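Local structure of 2-hydroxyisobutanoyl-CoA mutase large subunit (Aquincola tertiaricarbonis, 4R3U) at residues F299-G304 and Q343-T348. The protein supplies the substrate-binding half of a cobalamin-dependent mutase that interconverts 2-hydroxyisobutyryl-CoA and (S)-3-hydroxybutyryl-CoA. Sequence-based numbering, arbitrary orientation.
Sequences FFVSQG and QTAAAT. With 3HC (3-hydroxybutanoyl-coenzyme A), chain E.
Two neighbouring parallel strands of the TIM barrel, 298-302 and 340-344, meet where F299 and Q343 line the acyl-CoA pocket; helix 306-327 makes the crossover between them. The backbone ladder runs from Q343 N to F300 O (3.2 Å), from S302 N to Q343 O, and from A345 N to S302 O (2.9 Å), the last rung before the chain turns into the 3-10 segment 346-348. At the pocket end, F299 carries its ring anti to the backbone N (chi1 168°), which lays CE1 against Q343 CB at 3.6 Å. The Q343 amide meets the edge of that ring, nearly coplanar with it (15°), with OE1 3.4 Å from F299 CZ. The same OE1 lies 3.2 Å from C2 of the bound 3-hydroxybutanoyl-CoA, while NE2 is hydrogen-bonded to N379 OD1, which fixes the turn of the amide. Farther along, V301 CG2 packs on A345 CB (3.6 Å). The Q303 chain bends at chi2 (-86°) to bring its amide over A345 CB and alongside T348 CG2, with OE1 taking the N-H of G304. Replacing Q303 with an alanine would probably leave the methyls of A345 and T348 without this cover and G304 N without its side-chain acceptor. T348 OG1 gives A345 O a second bond (2.6 Å), beside the one from the backbone N-H of T348, at the turn whose A346 and A347 touch cobalamin. The chemistry thus passes from an aromatic edge and a fixed amide beside the acyl group to the 3-10 turn at the cofactor, a layout consistent with one strand pair shaping both substrate and cobalamin surroundings.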
ATOM      1  N   PHE A 299       7.862  -1.595 -21.671  1.00 19.87           N
ATOM      2  CA  PHE A 299       7.824  -0.734 -20.494  1.00 18.68           C
ATOM      3  C   PHE A 299       6.407  -0.197 -20.337  1.00 19.74           C
ATOM      4  O   PHE A 299       5.892   0.509 -21.207  1.00 18.20           O
ATOM      5  CB  PHE A 299       8.891   0.388 -20.602  1.00 19.80           C
ATOM      6  CG  PHE A 299       8.825   1.537 -19.613  1.00 19.53           C
ATOM      7  CD1 PHE A 299       8.481   1.319 -18.281  1.00 20.45           C
ATOM      8  CD2 PHE A 299       9.183   2.818 -19.997  1.00 20.04           C
ATOM      9  CE1 PHE A 299       8.448   2.367 -17.370  1.00 20.81           C
ATOM     10  CE2 PHE A 299       9.169   3.875 -19.073  1.00 21.29           C
ATOM     11  CZ  PHE A 299       8.827   3.637 -17.757  1.00 19.72           C
ATOM     12  N   PHE A 300       5.762  -0.562 -19.229  1.00 18.51           N
ATOM     13  CA  PHE A 300       4.385  -0.134 -18.931  1.00 18.03           C
ATOM     14  C   PHE A 300       4.256   0.570 -17.579  1.00 17.77           C
ATOM     15  O   PHE A 300       5.095   0.401 -16.703  1.00 16.84           O
ATOM     16  CB  PHE A 300       3.414  -1.332 -19.026  1.00 19.74           C
ATOM     17  CG  PHE A 300       3.355  -1.917 -20.418  1.00 23.26           C
ATOM     18  CD1 PHE A 300       2.789  -1.195 -21.474  1.00 25.14           C
ATOM     19  CD2 PHE A 300       3.904  -3.171 -20.689  1.00 25.03           C
ATOM     20  CE1 PHE A 300       2.765  -1.724 -22.766  1.00 26.53           C
ATOM     21  CE2 PHE A 300       3.864  -3.701 -21.977  1.00 27.89           C
ATOM     22  CZ  PHE A 300       3.311  -2.972 -23.012  1.00 26.29           C
ATOM     23  N   VAL A 301       3.203   1.347 -17.421  1.00 15.10           N
ATOM     24  CA  VAL A 301       2.881   2.006 -16.158  1.00 15.77           C
ATOM     25  C   VAL A 301       2.044   1.013 -15.315  1.00 22.39           C
ATOM     26  O   VAL A 301       1.420   0.089 -15.864  1.00 23.60           O
ATOM     27  CB  VAL A 301       2.072   3.346 -16.401  1.00 16.53           C
ATOM     28  CG1 VAL A 301       0.663   3.073 -16.930  1.00 15.85           C
ATOM     29  CG2 VAL A 301       2.017   4.208 -15.157  1.00 14.79           C
ATOM     30  N   SER A 302       1.999   1.248 -14.004  1.00 19.84           N
ATOM     31  CA  SER A 302       1.089   0.582 -13.095  1.00 18.71           C
ATOM     32  C   SER A 302       0.273   1.745 -12.572  1.00 21.15           C
ATOM     33  O   SER A 302       0.747   2.539 -11.742  1.00 20.65           O
ATOM     34  CB  SER A 302       1.816  -0.119 -11.962  1.00 21.01           C
ATOM     35  OG  SER A 302       0.828  -0.710 -11.136  1.00 27.75           O
ATOM     36  N   GLN A 303      -0.910   1.930 -13.176  1.00 18.43           N
ATOM     37  CA  GLN A 303      -1.827   3.012 -12.844  1.00 17.68           C
ATOM     38  C   GLN A 303      -2.659   2.686 -11.625  1.00 19.03           C
ATOM     39  O   GLN A 303      -2.467   1.618 -10.991  1.00 16.69           O
ATOM     40  CB  GLN A 303      -2.692   3.440 -14.047  1.00 19.04           C
ATOM     41  CG  GLN A 303      -2.280   4.763 -14.673  1.00 18.79           C
ATOM     42  CD  GLN A 303      -2.890   6.011 -14.032  1.00 32.42           C
ATOM     43  OE1 GLN A 303      -3.853   5.986 -13.234  1.00 25.22           O
ATOM     44  NE2 GLN A 303      -2.350   7.152 -14.408  1.00 24.57           N
ATOM     45  N   GLY A 304      -3.547   3.653 -11.295  1.00 15.12           N
ATOM     46  CA  GLY A 304      -4.378   3.664 -10.112  1.00 13.33           C
ATOM     47  C   GLY A 304      -5.457   2.643 -10.024  1.00 17.26           C
ATOM     48  O   GLY A 304      -5.856   2.351  -8.906  1.00 20.19           O
ATOM     49  N   GLN A 343       6.797   1.050 -14.103  1.00 17.58           N
ATOM     50  CA  GLN A 343       6.976   2.215 -13.258  1.00 16.40           C
ATOM     51  C   GLN A 343       5.594   2.556 -12.790  1.00 19.59           C
ATOM     52  O   GLN A 343       4.645   2.457 -13.571  1.00 20.14           O
ATOM     53  CB  GLN A 343       7.622   3.390 -14.010  1.00 16.63           C
ATOM     54  CG  GLN A 343       7.961   4.587 -13.103  1.00 13.38           C
ATOM     55  CD  GLN A 343       8.711   5.692 -13.815  1.00 19.26           C
ATOM     56  OE1 GLN A 343       9.254   5.533 -14.911  1.00 14.24           O
ATOM     57  NE2 GLN A 343       8.801   6.831 -13.186  1.00 15.09           N
ATOM     58  N   THR A 344       5.466   2.928 -11.510  1.00 16.78           N
ATOM     59  CA  THR A 344       4.202   3.317 -10.917  1.00 16.51           C
ATOM     60  C   THR A 344       3.783   4.654 -11.534  1.00 22.21           C
ATOM     61  O   THR A 344       4.660   5.411 -12.005  1.00 22.43           O
ATOM     62  CB  THR A 344       4.287   3.250  -9.373  1.00 20.20           C
ATOM     63  OG1 THR A 344       5.248   4.191  -8.892  1.00 23.29           O
ATOM     64  CG2 THR A 344       4.643   1.844  -8.860  1.00 14.64           C
ATOM     65  N   ALA A 345       2.446   4.926 -11.611  1.00 19.22           N
ATOM     66  CA  ALA A 345       1.943   6.156 -12.218  1.00 18.23           C
ATOM     67  C   ALA A 345       2.251   7.431 -11.448  1.00 21.89           C
ATOM     68  O   ALA A 345       1.595   7.768 -10.447  1.00 22.20           O
ATOM     69  CB  ALA A 345       0.455   6.043 -12.482  1.00 19.20           C
ATOM     70  N   ALA A 346       3.213   8.185 -11.970  1.00 19.03           N
ATOM     71  CA  ALA A 346       3.652   9.475 -11.458  1.00 17.45           C
ATOM     72  C   ALA A 346       2.479  10.519 -11.572  1.00 25.16           C
ATOM     73  O   ALA A 346       2.305  11.357 -10.676  1.00 26.06           O
ATOM     74  CB  ALA A 346       4.826   9.908 -12.273  1.00 17.04           C
ATOM     75  N   ALA A 347       1.637  10.410 -12.645  1.00 22.34           N
ATOM     76  CA  ALA A 347       0.508  11.307 -12.849  1.00 22.20           C
ATOM     77  C   ALA A 347      -0.596  11.223 -11.735  1.00 24.81           C
ATOM     78  O   ALA A 347      -1.419  12.159 -11.621  1.00 25.19           O
ATOM     79  CB  ALA A 347      -0.092  11.106 -14.239  1.00 22.27           C
ATOM     80  N   THR A 348      -0.599  10.132 -10.917  1.00 19.92           N
ATOM     81  CA  THR A 348      -1.565   9.958  -9.820  1.00 19.23           C
ATOM     82  C   THR A 348      -1.122  10.649  -8.512  1.00 23.72           C
ATOM     83  O   THR A 348      -1.923  10.806  -7.581  1.00 25.54           O
ATOM     84  CB  THR A 348      -1.812   8.503  -9.521  1.00 17.82           C
ATOM     85  OG1 THR A 348      -0.607   7.933  -9.052  1.00 21.88           O
ATOM     86  CG2 THR A 348      -2.366   7.731 -10.688  1.00 21.56           C
TER
HETATM   87  N1A 3HC E 801      14.009 -18.176 -13.140  0.50 46.88           N
HETATM   88  C2A 3HC E 801      15.289 -18.346 -13.866  0.50 45.91           C
HETATM   89  N3A 3HC E 801      15.792 -17.077 -14.409  0.50 44.89           N
HETATM   90  C4A 3HC E 801      15.125 -15.912 -14.227  0.50 45.41           C
HETATM   91  C5A 3HC E 801      13.957 -15.854 -13.553  0.50 46.16           C
HETATM   92  C6A 3HC E 801      13.407 -16.977 -13.041  0.50 45.41           C
HETATM   93  N6A 3HC E 801      12.250 -16.858 -12.390  0.50 43.70           N
HETATM   94  N7A 3HC E 801      13.570 -14.575 -13.541  0.50 44.40           N
HETATM   95  C8A 3HC E 801      14.484 -13.856 -14.187  0.50 42.80           C
HETATM   96  N9A 3HC E 801      15.425 -14.681 -14.636  0.50 42.50           N
HETATM   97  C1B 3HC E 801      16.659 -14.368 -15.417  0.50 38.06           C
HETATM   98  C2B 3HC E 801      16.353 -13.826 -16.798  0.50 35.54           C
HETATM   99  O2B 3HC E 801      16.178 -14.878 -17.753  0.50 35.58           O
HETATM  100  C3B 3HC E 801      17.587 -12.989 -17.092  0.50 38.73           C
HETATM  101  O3B 3HC E 801      18.678 -13.822 -17.555  0.50 44.84           O
HETATM  102  P3B 3HC E 801      19.617 -13.436 -18.811  0.50 43.89           P
HETATM  103  O7A 3HC E 801      20.236 -12.163 -18.386  0.50 45.33           O
HETATM  104  O8A 3HC E 801      20.547 -14.591 -18.857  0.50 47.76           O
HETATM  105  O9A 3HC E 801      18.645 -13.354 -19.925  0.50 39.49           O
HETATM  106  C4B 3HC E 801      17.967 -12.429 -15.725  0.50 36.96           C
HETATM  107  O4B 3HC E 801      17.393 -13.329 -14.729  0.50 38.51           O
HETATM  108  C5B 3HC E 801      17.463 -10.985 -15.556  0.50 34.44           C
HETATM  109  O5B 3HC E 801      16.029 -10.977 -15.381  0.50 33.39           O
HETATM  110  P1A 3HC E 801      14.994 -10.265 -16.417  0.50 33.76           P
HETATM  111  O1A 3HC E 801      15.563 -10.181 -17.790  0.50 34.58           O
HETATM  112  O2A 3HC E 801      13.672 -10.893 -16.248  0.50 32.48           O
HETATM  113  O3A 3HC E 801      14.933  -8.806 -15.667  0.50 33.55           O
HETATM  114  P2A 3HC E 801      15.765  -7.462 -16.047  0.50 29.74           P
HETATM  115  O4A 3HC E 801      15.421  -6.431 -15.057  0.50 28.43           O
HETATM  116  O5A 3HC E 801      17.196  -7.762 -16.296  0.50 33.02           O
HETATM  117  O6A 3HC E 801      15.111  -7.106 -17.442  0.50 28.82           O
HETATM  118  CBP 3HC E 801      13.660  -5.982 -19.024  0.50 27.99           C
HETATM  119  CCP 3HC E 801      13.769  -6.621 -17.623  0.50 29.25           C
HETATM  120  CDP 3HC E 801      13.806  -7.123 -20.039  0.50 26.17           C
HETATM  121  CEP 3HC E 801      12.264  -5.373 -19.199  0.50 28.00           C
HETATM  122  CAP 3HC E 801      14.786  -4.918 -19.252  0.50 27.59           C
HETATM  123  OAP 3HC E 801      14.827  -4.372 -20.589  0.50 27.43           O
HETATM  124  C9P 3HC E 801      14.932  -3.814 -18.166  0.50 28.49           C
HETATM  125  O9P 3HC E 801      15.633  -3.989 -17.168  0.50 29.02           O
HETATM  126  N8P 3HC E 801      14.334  -2.641 -18.430  0.50 28.88           N
HETATM  127  C7P 3HC E 801      14.460  -1.501 -17.514  0.50 26.92           C
HETATM  128  C6P 3HC E 801      13.913  -0.238 -18.164  0.50 24.04           C
HETATM  129  C5P 3HC E 801      13.926   0.959 -17.208  0.50 21.79           C
HETATM  130  O5P 3HC E 801      14.244   0.861 -16.020  0.50 21.65           O
HETATM  131  N4P 3HC E 801      13.561   2.102 -17.800  0.50 20.57           N
HETATM  132  C3P 3HC E 801      13.481   3.363 -17.077  0.50 22.35           C
HETATM  133  C2P 3HC E 801      12.517   4.251 -17.815  0.50 22.78           C
HETATM  134  S1P 3HC E 801      12.257   5.830 -16.950  0.50 26.37           S
HETATM  135  C1  3HC E 801      11.134   6.564 -18.151  0.50 27.73           C
HETATM  136  O1  3HC E 801      11.286   6.480 -19.368  0.50 27.03           O
HETATM  137  C2  3HC E 801       9.878   7.250 -17.586  0.50 29.36           C
HETATM  138  C3  3HC E 801      10.176   8.643 -17.026  0.50 31.51           C
HETATM  139  O3  3HC E 801      11.174   8.542 -16.017  0.50 33.43           O
HETATM  140  C4  3HC E 801      10.626   9.608 -18.134  0.50 31.00           C